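Long-range contacts in putative transcriptional regulator, sugar-binding family (Arthrobacter aurescens, PDB 3NZE), which probably binds a sugar effector and DNA as a transcriptional regulator of the SorC family: residues V62-T67 against Q87-G92; F120-F125 against T133-E138; A184-V189 against D204-N209; V192-F197 against R211-S216. One frame throughout, in Å; residues are numbered along the deposited sequence.

Interaction 1: residues V62-T67 against Q87-G92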
loop_
_atom_site.group_PDB
_atom_site.type_symbol
_atom_site.label_atom_id
_atom_site.label_comp_id
_atom_site.label_asym_id
_atom_site.label_seq_id
_atom_site.Cartn_x
_atom_site.Cartn_y
_atom_site.Cartn_z
ATOM N N VAL A 62 -8.033 -0.314 -2.975
ATOM C CA VAL A 62 -6.954 0.673 -2.934
ATOM C C VAL A 62 -6.667 1.067 -1.494
ATOM O O VAL A 62 -7.556 1.549 -0.783
ATOM C CB VAL A 62 -7.345 1.965 -3.694
ATOM C CG1 VAL A 62 -6.261 3.026 -3.553
ATOM C CG2 VAL A 62 -7.619 1.664 -5.173
ATOM N N ALA A 63 -5.430 0.879 -1.058
ATOM C CA ALA A 63 -5.018 1.385 0.240
ATOM C C ALA A 63 -4.407 2.751 -0.033
ATOM O O ALA A 63 -3.364 2.847 -0.676
ATOM C CB ALA A 63 -4.002 0.450 0.883
ATOM N N TRP A 64 -5.078 3.810 0.403
ATOM C CA TRP A 64 -4.641 5.153 0.049
ATOM C C TRP A 64 -3.476 5.606 0.934
ATOM O O TRP A 64 -3.332 5.160 2.085
ATOM C CB TRP A 64 -5.811 6.149 0.121
ATOM C CG TRP A 64 -6.188 6.439 1.525
ATOM C CD1 TRP A 64 -7.118 5.786 2.280
ATOM C CD2 TRP A 64 -5.628 7.460 2.359
ATOM N NE1 TRP A 64 -7.170 6.339 3.537
ATOM C CE2 TRP A 64 -6.266 7.369 3.613
ATOM C CE3 TRP A 64 -4.652 8.448 2.163
ATOM C CZ2 TRP A 64 -5.955 8.218 4.669
ATOM C CZ3 TRP A 64 -4.344 9.292 3.211
ATOM C CH2 TRP A 64 -4.994 9.171 4.456
ATOM N N GLY A 65 -2.648 6.489 0.375
ATOM C CA GLY A 65 -1.495 7.047 1.058
ATOM C C GLY A 65 -0.778 7.972 0.092
ATOM O O GLY A 65 -1.265 8.205 -1.005
ATOM N N ALA A 66 0.384 8.485 0.488
ATOM C CA ALA A 66 1.136 9.399 -0.362
ATOM C C ALA A 66 1.550 8.717 -1.671
ATOM O O ALA A 66 1.459 9.305 -2.739
ATOM C CB ALA A 66 2.356 9.939 0.379
ATOM N N THR A 67 1.961 7.459 -1.585
ATOM C CA THR A 67 2.354 6.752 -2.793
ATOM C C THR A 67 1.161 6.576 -3.722
ATOM O O THR A 67 1.238 6.872 -4.905
ATOM C CB THR A 67 2.991 5.399 -2.469
ATOM O OG1 THR A 67 4.172 5.632 -1.692
ATOM C CG2 THR A 67 3.375 4.660 -3.773
ATOM N N GLN A 87 -12.146 1.522 -0.904
ATOM C CA GLN A 87 -11.116 2.047 -0.024
ATOM C C GLN A 87 -10.779 1.011 1.057
ATOM O O GLN A 87 -11.680 0.509 1.731
ATOM C CB GLN A 87 -11.675 3.321 0.615
ATOM C CG GLN A 87 -10.740 4.092 1.515
ATOM C CD GLN A 87 -11.455 5.309 2.092
ATOM O OE1 GLN A 87 -12.461 5.754 1.543
ATOM N NE2 GLN A 87 -10.941 5.848 3.190
ATOM N N LEU A 88 -9.494 0.692 1.232
ATOM C CA LEU A 88 -9.099 -0.385 2.152
ATOM C C LEU A 88 -8.778 0.067 3.575
ATOM O O LEU A 88 -8.762 -0.752 4.495
ATOM C CB LEU A 88 -7.887 -1.137 1.599
ATOM C CG LEU A 88 -8.126 -1.850 0.264
ATOM C CD1 LEU A 88 -6.887 -2.669 -0.136
ATOM C CD2 LEU A 88 -9.348 -2.750 0.377
ATOM N N ASN A 89 -8.508 1.361 3.744
ATOM C CA ASN A 89 -8.163 1.917 5.044
ATOM C C ASN A 89 -8.870 3.247 5.265
ATOM O O ASN A 89 -9.143 3.954 4.315
ATOM C CB ASN A 89 -6.647 2.103 5.181
ATOM C CG ASN A 89 -6.041 2.912 4.046
ATOM O OD1 ASN A 89 -6.380 2.721 2.878
ATOM N ND2 ASN A 89 -5.115 3.804 4.386
ATOM N N GLY A 90 -9.158 3.574 6.526
ATOM C CA GLY A 90 -9.933 4.761 6.855
ATOM C C GLY A 90 -9.157 6.046 6.649
ATOM O O GLY A 90 -7.981 6.024 6.267
ATOM N N ALA A 91 -9.810 7.179 6.898
ATOM C CA ALA A 91 -9.158 8.476 6.682
ATOM C C ALA A 91 -9.640 9.498 7.691
ATOM O O ALA A 91 -10.798 9.473 8.100
ATOM C CB ALA A 91 -9.400 8.996 5.253
ATOM N N GLY A 92 -8.753 10.415 8.058
ATOM C CA GLY A 92 -9.081 11.430 9.043
ATOM C C GLY A 92 -8.313 11.131 10.313
ATOM O O GLY A 92 -8.644 10.196 11.037
#
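Val62 and Gln87 end two neighbouring parallel strands of a Rossmann-like sheet, and just past them Val62 O accepts the N-H of Leu88 (2.9 Å). From there the chains part, and Asn89 and Trp64 bridge the diverging segments. With CG set between its backbone N and carbonyl carbon (chi1 53°), Asn89 turns its amide onto the backbone of Trp64 and grips it twice. Asn89 OD1 accepts from Trp64 N on an in-plane lone pair (3.0 Å), while Asn89 ND2 gives a straight bond to Trp64 O (3.2 Å, 166°). The indole folds back over this amide, the two planes only 24° apart and ND2 lying over one ring face near the rim. Trp64 NE1 points out in the ring plane to Gly90 O (2.9 Å), which it meets from above the carbonyl plane, and weakly to Asn89 O. Asn89 O is held more firmly by Gln87 NE2 (2.8 Å). Trp64 CZ2 rests on Ala91 CB (3.6 Å). A leucine in place of Trp64 would probably leave Gly90 O without its indole donor and open a gap beside the Asn89 amide. Gly65 is the N-cap of helix 66-73, and Tyr101, Ala102 and Ile105 of helix 99-113 pack against the indole.

Interaction 2: residues F120-F125 against T133-E138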
loop_
_atom_site.group_PDB
_atom_site.type_symbol
_atom_site.label_atom_id
_atom_site.label_comp_id
_atom_site.label_asym_id
_atom_site.label_seq_id
_atom_site.Cartn_x
_atom_site.Cartn_y
_atom_site.Cartn_z
ATOM N N PHE A 120 -14.970 4.251 2.965
ATOM C CA PHE A 120 -14.906 3.518 4.221
ATOM C C PHE A 120 -15.113 4.564 5.324
ATOM O O PHE A 120 -14.219 5.366 5.581
ATOM C CB PHE A 120 -13.500 2.905 4.300
ATOM C CG PHE A 120 -13.344 1.770 5.291
ATOM C CD1 PHE A 120 -14.431 1.065 5.778
ATOM C CD2 PHE A 120 -12.076 1.393 5.707
ATOM C CE1 PHE A 120 -14.251 0.015 6.681
ATOM C CE2 PHE A 120 -11.888 0.362 6.604
ATOM C CZ PHE A 120 -12.973 -0.336 7.090
ATOM N N PRO A 121 -16.297 4.570 5.966
ATOM C CA PRO A 121 -16.627 5.682 6.877
ATOM C C PRO A 121 -16.018 5.508 8.268
ATOM O O PRO A 121 -16.741 5.479 9.267
ATOM C CB PRO A 121 -18.153 5.615 6.955
ATOM C CG PRO A 121 -18.447 4.167 6.819
ATOM C CD PRO A 121 -17.444 3.664 5.781
ATOM N N VAL A 122 -14.694 5.406 8.319
ATOM C CA VAL A 122 -13.965 5.186 9.565
ATOM C C VAL A 122 -12.707 6.059 9.557
ATOM O O VAL A 122 -12.203 6.406 8.474
ATOM C CB VAL A 122 -13.588 3.687 9.738
ATOM C CG1 VAL A 122 -14.797 2.793 9.467
ATOM C CG2 VAL A 122 -12.462 3.313 8.820
ATOM N N PRO A 123 -12.203 6.440 10.748
ATOM C CA PRO A 123 -11.028 7.326 10.789
ATOM C C PRO A 123 -9.766 6.615 10.286
ATOM O O PRO A 123 -9.814 5.426 9.980
ATOM C CB PRO A 123 -10.883 7.671 12.279
ATOM C CG PRO A 123 -12.174 7.233 12.934
ATOM C CD PRO A 123 -12.725 6.134 12.096
ATOM N N ALA A 124 -8.647 7.329 10.232
ATOM C CA ALA A 124 -7.407 6.765 9.689
ATOM C C ALA A 124 -6.886 5.587 10.501
ATOM O O ALA A 124 -6.244 4.701 9.960
ATOM C CB ALA A 124 -6.322 7.853 9.591
ATOM N N PHE A 125 -7.161 5.598 11.800
ATOM C CA PHE A 125 -6.617 4.615 12.734
ATOM C C PHE A 125 -7.345 4.889 14.041
ATOM O O PHE A 125 -7.850 5.999 14.243
ATOM C CB PHE A 125 -5.111 4.863 12.902
ATOM C CG PHE A 125 -4.336 3.671 13.397
ATOM C CD1 PHE A 125 -3.934 2.684 12.516
ATOM C CD2 PHE A 125 -3.987 3.558 14.735
ATOM C CE1 PHE A 125 -3.209 1.586 12.960
ATOM C CE2 PHE A 125 -3.266 2.457 15.186
ATOM C CZ PHE A 125 -2.873 1.481 14.293
ATOM N N THR A 133 -13.327 -2.444 17.906
ATOM C CA THR A 133 -14.293 -3.486 18.215
ATOM C C THR A 133 -15.720 -2.989 18.019
ATOM O O THR A 133 -16.532 -3.638 17.348
ATOM C CB THR A 133 -14.112 -3.993 19.659
ATOM O OG1 THR A 133 -12.809 -4.575 19.791
ATOM C CG2 THR A 133 -15.169 -5.034 20.006
ATOM N N ALA A 134 -16.017 -1.832 18.600
ATOM C CA ALA A 134 -17.345 -1.237 18.466
ATOM C C ALA A 134 -17.702 -0.946 17.001
ATOM O O ALA A 134 -18.755 -1.354 16.519
ATOM C CB ALA A 134 -17.453 0.023 19.312
HETATM N N MSE A 135 -16.817 -0.249 16.290
HETATM C CA MSE A 135 -17.068 0.097 14.895
HETATM C C MSE A 135 -17.234 -1.104 13.964
HETATM O O MSE A 135 -17.968 -1.032 12.975
HETATM C CB MSE A 135 -15.971 1.022 14.365
HETATM C CG MSE A 135 -16.135 2.453 14.841
HETATM SE SE MSE A 135 -17.594 3.403 13.935
HETATM C CE MSE A 135 -16.597 3.823 12.308
ATOM N N TRP A 136 -16.553 -2.205 14.268
ATOM C CA TRP A 136 -16.649 -3.391 13.428
ATOM C C TRP A 136 -17.982 -4.125 13.617
ATOM O O TRP A 136 -18.257 -5.117 12.944
ATOM C CB TRP A 136 -15.437 -4.319 13.653
ATOM C CG TRP A 136 -14.339 -4.148 12.620
ATOM C CD1 TRP A 136 -13.701 -5.142 11.939
ATOM C CD2 TRP A 136 -13.781 -2.910 12.131
ATOM N NE1 TRP A 136 -12.774 -4.613 11.077
ATOM C CE2 TRP A 136 -12.808 -3.245 11.168
ATOM C CE3 TRP A 136 -14.009 -1.556 12.415
ATOM C CZ2 TRP A 136 -12.054 -2.283 10.494
ATOM C CZ3 TRP A 136 -13.261 -0.594 11.744
ATOM C CH2 TRP A 136 -12.299 -0.964 10.784
ATOM N N ASN A 137 -18.799 -3.620 14.538
ATOM C CA ASN A 137 -20.149 -4.129 14.756
ATOM C C ASN A 137 -21.212 -3.230 14.136
ATOM O O ASN A 137 -22.412 -3.429 14.340
ATOM C CB ASN A 137 -20.422 -4.263 16.246
ATOM C CG ASN A 137 -20.702 -5.684 16.647
ATOM O OD1 ASN A 137 -19.792 -6.422 17.026
ATOM N ND2 ASN A 137 -21.963 -6.090 16.543
ATOM N N GLU A 138 -20.766 -2.224 13.392
ATOM C CA GLU A 138 -21.688 -1.332 12.708
ATOM C C GLU A 138 -21.965 -1.853 11.305
ATOM O O GLU A 138 -21.043 -2.229 10.588
ATOM C CB GLU A 138 -21.079 0.066 12.627
ATOM C CG GLU A 138 -20.931 0.723 13.996
ATOM C CD GLU A 138 -22.271 1.213 14.553
ATOM O OE1 GLU A 138 -23.037 1.823 13.786
ATOM O OE2 GLU A 138 -22.538 0.996 15.755
#
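Val122 and Phe120 meet Met135 and Trp136 where helix 129-135 ends in a type I beta turn, packing the loop that follows strand 116-118 against the end of that helix. The contact is apolar. The CE methyl of Met135, a selenomethionine, touches Val122 CG1 at 3.5 Å and also lies 3.5 Å from Pro121 O. It gets there because the chain is bent at both chi2 (-74°) and chi3 (-80°), and the Met135 and Val122 side chains run past each other in opposite directions. Beside it, the six-membered ring of Trp136 approaches the Phe120 ring obliquely, Trp136 CH2 against Phe120 CZ at 3.8 Å. The planes are inclined at 61°. Val122 joins the two halves: its CG1 comes within 4.4 Å of Trp136 CZ3, and its other methyl, CG2, sits over one face of the Phe120 ring near the rim.

This placement is prepared by the backbone. Pro121 is the centre of an inverse gamma turn, closed by Val122 N bonding to Phe120 O (2.8 Å), which brings the side chains of Phe120 and Val122 together. Helix 139-149 covers the group further out, Ile144 and Gln148 packing on Phe120, Val141 on Val122 and Leu145 on Trp136, while Gln142 NE2 bonds to Trp136 O. Gln87 OE1 receives Phe120 N. On the helix side, the turn that carries Trp136 is closed by Glu138 N donating to Met135 O, 3.1 Å away.

Interaction 3: residues A184-V189 against D204-N209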
loop_
_atom_site.group_PDB
_atom_site.type_symbol
_atom_site.label_atom_id
_atom_site.label_comp_id
_atom_site.label_asym_id
_atom_site.label_seq_id
_atom_site.Cartn_x
_atom_site.Cartn_y
_atom_site.Cartn_z
ATOM N N ALA A 184 8.879 -0.575 17.983
ATOM C CA ALA A 184 10.207 -1.103 18.271
ATOM C C ALA A 184 10.126 -2.324 19.198
ATOM O O ALA A 184 10.843 -3.305 19.014
ATOM C CB ALA A 184 11.082 -0.014 18.886
ATOM N N ALA A 185 9.236 -2.251 20.184
ATOM C CA ALA A 185 9.047 -3.327 21.156
ATOM C C ALA A 185 8.718 -4.657 20.483
ATOM O O ALA A 185 9.081 -5.719 20.983
ATOM C CB ALA A 185 7.950 -2.953 22.149
ATOM N N ASP A 186 8.036 -4.593 19.345
ATOM C CA ASP A 186 7.588 -5.796 18.650
ATOM C C ASP A 186 8.365 -6.079 17.359
ATOM O O ASP A 186 7.909 -6.860 16.525
ATOM C CB ASP A 186 6.092 -5.691 18.337
ATOM C CG ASP A 186 5.232 -5.627 19.585
ATOM O OD1 ASP A 186 4.219 -4.896 19.577
ATOM O OD2 ASP A 186 5.567 -6.308 20.575
ATOM N N ASP A 187 9.539 -5.462 17.213
ATOM C CA ASP A 187 10.354 -5.562 15.995
ATOM C C ASP A 187 9.558 -5.250 14.725
ATOM O O ASP A 187 9.751 -5.894 13.692
ATOM C CB ASP A 187 11.026 -6.938 15.857
ATOM C CG ASP A 187 12.099 -6.961 14.759
ATOM O OD1 ASP A 187 13.257 -6.608 15.071
ATOM O OD2 ASP A 187 11.796 -7.323 13.590
ATOM N N VAL A 188 8.667 -4.266 14.800
ATOM C CA VAL A 188 7.885 -3.873 13.627
ATOM C C VAL A 188 8.769 -3.094 12.653
ATOM O O VAL A 188 9.545 -2.236 13.072
ATOM C CB VAL A 188 6.663 -3.038 14.034
ATOM C CG1 VAL A 188 5.961 -2.457 12.795
ATOM C CG2 VAL A 188 5.706 -3.885 14.863
ATOM N N VAL A 189 8.670 -3.402 11.359
ATOM C CA VAL A 189 9.505 -2.723 10.364
ATOM C C VAL A 189 8.702 -1.887 9.367
ATOM O O VAL A 189 9.272 -1.086 8.629
ATOM C CB VAL A 189 10.432 -3.700 9.589
ATOM C CG1 VAL A 189 11.372 -4.400 10.558
ATOM C CG2 VAL A 189 9.626 -4.719 8.823
ATOM N N ASP A 204 1.150 -11.386 13.706
ATOM C CA ASP A 204 0.396 -11.844 14.861
ATOM C C ASP A 204 1.011 -11.239 16.115
ATOM O O ASP A 204 2.221 -11.019 16.175
ATOM C CB ASP A 204 0.457 -13.369 14.952
ATOM C CG ASP A 204 1.865 -13.875 15.246
ATOM O OD1 ASP A 204 2.763 -13.684 14.390
ATOM O OD2 ASP A 204 2.078 -14.456 16.336
ATOM N N GLY A 205 0.182 -10.967 17.114
ATOM C CA GLY A 205 0.685 -10.502 18.392
ATOM C C GLY A 205 1.286 -9.106 18.353
ATOM O O GLY A 205 2.158 -8.776 19.163
ATOM N N ILE A 206 0.829 -8.284 17.412
ATOM C CA ILE A 206 1.249 -6.892 17.368
ATOM C C ILE A 206 0.124 -6.020 17.907
ATOM O O ILE A 206 -0.937 -5.912 17.307
ATOM C CB ILE A 206 1.640 -6.442 15.941
ATOM C CG1 ILE A 206 2.849 -7.241 15.445
ATOM C CG2 ILE A 206 1.928 -4.941 15.906
ATOM C CD1 ILE A 206 3.283 -6.857 14.044
ATOM N N THR A 207 0.364 -5.438 19.074
ATOM C CA THR A 207 -0.632 -4.659 19.780
ATOM C C THR A 207 -1.301 -3.598 18.895
ATOM O O THR A 207 -2.526 -3.458 18.897
ATOM C CB THR A 207 0.024 -4.003 21.012
ATOM O OG1 THR A 207 -0.095 -4.896 22.125
ATOM C CG2 THR A 207 -0.628 -2.681 21.339
ATOM N N LEU A 208 -0.501 -2.863 18.132
ATOM C CA LEU A 208 -1.037 -1.792 17.285
ATOM C C LEU A 208 -2.049 -2.282 16.248
ATOM O O LEU A 208 -2.943 -1.537 15.850
ATOM C CB LEU A 208 0.096 -1.014 16.602
ATOM C CG LEU A 208 0.606 0.156 17.443
ATOM C CD1 LEU A 208 1.838 0.778 16.824
ATOM C CD2 LEU A 208 -0.496 1.197 17.618
ATOM N N ASN A 209 -1.925 -3.536 15.820
ATOM C CA ASN A 209 -2.838 -4.052 14.805
ATOM C C ASN A 209 -4.296 -4.163 15.260
ATOM O O ASN A 209 -5.200 -4.219 14.423
ATOM C CB ASN A 209 -2.331 -5.361 14.188
ATOM C CG ASN A 209 -1.225 -5.127 13.180
ATOM O OD1 ASN A 209 -1.049 -4.011 12.699
ATOM N ND2 ASN A 209 -0.467 -6.182 12.857
HETATM O O HOH W 1 2.382 -2.752 18.791
HETATM O O HOH W 2 2.467 -6.544 20.385
#
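Asp186 and Ile206 mark the closest approach of the two backbones, their CA atoms 6.6 Å apart. Asp186 is the first residue to leave the helical conformation of helix 177-185, which closes in a Schellman motif: Asp187, with positive phi, is the C-prime residue, Asp187 N being bonded to Ala184 O (3.1 Å), and Val188 N reaches back to Leu183 O. Across from it, the chain passes Gly205, also at positive phi, and enters a short 3-10 segment at Thr207, where Asn209 N bonds to Ile206 O.

Water carries the polar part of the contact. The carboxylate of Asp186, with CG beside the backbone N (chi1 -64°), brings OD1 up to the start of the 3-10 segment, yet Asp186 OD1 stops 3.9 Å from Thr207 N. Water 1 donates to Asp186 OD1 (2.9 Å) and accepts from Leu208 N (3.0 Å), tying this N-H of the 3-10 segment to the aspartate through solvent. Water 2 is placed among Asp186 OD1, Gly205 O and Thr207 N, but its spacings are so short that its exact position is doubtful. Beside the water-mediated part, Val188 CG2 lies against two branches of Ile206, 3.9 Å from Ile206 CD1 and 4.1 Å from Ile206 CG2.

Around the contact, Val188, close to the start of the weakly bonded strand 188-192, packs on Leu183 of the helix and on Phe196 of strand 195-198. Leu208 also reaches Leu183, and Asn209 OD1 accepts the backbone N-H of Phe196, fastening the 3-10 segment to the second strand of the hairpin.

Interaction 4: residues V192-F197 against R211-S216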
loop_
_atom_site.group_PDB
_atom_site.type_symbol
_atom_site.label_atom_id
_atom_site.label_comp_id
_atom_site.label_asym_id
_atom_site.label_seq_id
_atom_site.Cartn_x
_atom_site.Cartn_y
_atom_site.Cartn_z
ATOM N N VAL A 192 1.393 -2.373 5.623
ATOM C CA VAL A 192 0.600 -2.193 4.425
ATOM C C VAL A 192 -0.812 -1.900 4.883
ATOM O O VAL A 192 -1.370 -2.636 5.706
ATOM C CB VAL A 192 0.614 -3.449 3.559
ATOM C CG1 VAL A 192 -0.546 -3.411 2.575
ATOM C CG2 VAL A 192 1.946 -3.544 2.828
ATOM N N ALA A 193 -1.382 -0.812 4.367
ATOM C CA ALA A 193 -2.754 -0.410 4.702
ATOM C C ALA A 193 -2.969 -0.198 6.208
ATOM O O ALA A 193 -4.074 -0.398 6.730
ATOM C CB ALA A 193 -3.756 -1.439 4.144
ATOM N N THR A 194 -1.903 0.220 6.884
ATOM C CA THR A 194 -1.876 0.446 8.332
ATOM C C THR A 194 -1.889 -0.837 9.173
ATOM O O THR A 194 -2.080 -0.781 10.387
ATOM C CB THR A 194 -2.943 1.484 8.836
ATOM O OG1 THR A 194 -4.230 0.863 8.973
ATOM C CG2 THR A 194 -3.019 2.683 7.902
ATOM N N VAL A 195 -1.670 -1.990 8.534
ATOM C CA VAL A 195 -1.484 -3.242 9.265
ATOM C C VAL A 195 0.005 -3.580 9.279
ATOM O O VAL A 195 0.620 -3.763 8.229
ATOM C CB VAL A 195 -2.272 -4.421 8.655
ATOM C CG1 VAL A 195 -2.134 -5.682 9.526
ATOM C CG2 VAL A 195 -3.743 -4.067 8.484
ATOM N N PHE A 196 0.575 -3.643 10.472
ATOM C CA PHE A 196 2.020 -3.730 10.645
ATOM C C PHE A 196 2.561 -5.150 10.612
ATOM O O PHE A 196 1.834 -6.117 10.883
ATOM C CB PHE A 196 2.399 -3.063 11.966
ATOM C CG PHE A 196 2.047 -1.599 12.014
ATOM C CD1 PHE A 196 2.986 -0.649 11.667
ATOM C CD2 PHE A 196 0.773 -1.186 12.379
ATOM C CE1 PHE A 196 2.667 0.708 11.685
ATOM C CE2 PHE A 196 0.445 0.168 12.409
ATOM C CZ PHE A 196 1.398 1.113 12.059
ATOM N N PHE A 197 3.842 -5.268 10.269
ATOM C CA PHE A 197 4.517 -6.571 10.249
ATOM C C PHE A 197 5.970 -6.454 10.704
ATOM O O PHE A 197 6.533 -5.354 10.732
ATOM C CB PHE A 197 4.466 -7.155 8.844
ATOM C CG PHE A 197 4.848 -6.174 7.776
ATOM C CD1 PHE A 197 6.168 -5.785 7.613
ATOM C CD2 PHE A 197 3.878 -5.614 6.954
ATOM C CE1 PHE A 197 6.532 -4.874 6.628
ATOM C CE2 PHE A 197 4.226 -4.692 5.969
ATOM C CZ PHE A 197 5.563 -4.323 5.808
ATOM N N ARG A 211 -5.814 -1.836 16.480
ATOM C CA ARG A 211 -6.327 -0.487 16.263
ATOM C C ARG A 211 -6.357 -0.108 14.778
ATOM O O ARG A 211 -6.750 1.006 14.408
ATOM C CB ARG A 211 -5.488 0.517 17.054
ATOM C CG ARG A 211 -5.715 0.425 18.563
ATOM C CD ARG A 211 -4.550 1.002 19.331
ATOM N NE ARG A 211 -4.247 2.367 18.919
ATOM C CZ ARG A 211 -3.183 3.052 19.326
ATOM N NH1 ARG A 211 -2.302 2.491 20.151
ATOM N NH2 ARG A 211 -2.992 4.290 18.896
ATOM N N SER A 212 -5.938 -1.040 13.927
ATOM C CA SER A 212 -5.879 -0.770 12.499
ATOM C C SER A 212 -7.231 -0.900 11.799
ATOM O O SER A 212 -8.073 -1.699 12.205
ATOM C CB SER A 212 -4.850 -1.670 11.815
ATOM O OG SER A 212 -4.791 -1.344 10.431
ATOM N N THR A 213 -7.421 -0.118 10.735
ATOM C CA THR A 213 -8.627 -0.218 9.919
ATOM C C THR A 213 -8.455 -1.072 8.658
ATOM O O THR A 213 -9.428 -1.312 7.943
ATOM C CB THR A 213 -9.157 1.187 9.486
ATOM O OG1 THR A 213 -8.271 1.775 8.528
ATOM C CG2 THR A 213 -9.296 2.117 10.694
ATOM N N GLY A 214 -7.236 -1.536 8.390
ATOM C CA GLY A 214 -6.958 -2.229 7.136
ATOM C C GLY A 214 -7.194 -3.738 7.164
ATOM O O GLY A 214 -7.383 -4.320 8.229
ATOM N N PRO A 215 -7.208 -4.367 5.980
ATOM C CA PRO A 215 -7.419 -5.816 5.830
ATOM C C PRO A 215 -6.268 -6.609 6.436
ATOM O O PRO A 215 -5.129 -6.135 6.445
ATOM C CB PRO A 215 -7.411 -6.024 4.305
ATOM C CG PRO A 215 -7.539 -4.654 3.709
ATOM C CD PRO A 215 -6.925 -3.718 4.692
ATOM N N SER A 216 -6.548 -7.815 6.914
ATOM C CA SER A 216 -5.481 -8.650 7.457
ATOM C C SER A 216 -4.559 -9.066 6.338
ATOM O O SER A 216 -4.943 -9.092 5.166
ATOM C CB SER A 216 -6.027 -9.901 8.145
ATOM O OG SER A 216 -6.597 -10.787 7.196
HETATM O O HOH W 3 -2.900 -5.100 5.037
HETATM O O HOH W 4 -6.203 2.194 9.916
#
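With OG trans to the backbone N (chi1 -178°), the Ser212 hydroxyl is carried across to Thr194, whose OG1 is tucked between backbone N and carbonyl carbon (chi1 81°). Ser212 OG donates to Thr194 O (2.8 Å), which it meets from well above the carbonyl plane, and lies 2.7 Å from Thr194 OG1. Ser212 OG also accepts from Gly214 N in an almost straight bond (3.2 Å, 173°), forming an ST turn. Thr194 OG1 in turn donates to Ala193 O (2.6 Å). Ala193 and Thr194 are the two central residues of a type I' beta turn that links strands 188-192 and 195-198 into a hairpin, and the 211-216 loop packs across its tip. With an alanine in place of Ser212, Thr194 O would probably lose its donor and Gly214 N its acceptor, leaving the loop freer to shift. Gly214 CA presses on Ala193 O in a C-H...O contact (3.4 Å), a close approach made without any CB in the way. Val195 CG2 packs against Pro215 O (3.2 Å), and Ala193 CB touches Pro215 CD at 3.9 Å. Water 4 donates to Thr194 OG1 and accepts from Thr213 N.

Overall arrangement
Interaction 4 touches all three others. Its loop reaches interaction 1 through Thr213 OG1, 2.8 Å from Gly90 N, and interaction 2 where Phe120 and Phe125 pack on residues 211-213; it shares the 188-198 hairpin with interaction 3. Interactions 1 and 2 join through backbone pairing, Ala91 N to Val122 O at 3.0 Å, and interactions 2 and 3 meet at Phe125 CZ and Leu208 O (3.4 Å). Interactions 1 and 3 stay about 11 Å apart at their nearest atoms. Glu118 and Thr96 bind calcium in a structure of this protein, although none is bound to this chain in the model; between side chains, Glu118 is about 7 Å from Gln87, and Thr96 about 11 Å from Ala91.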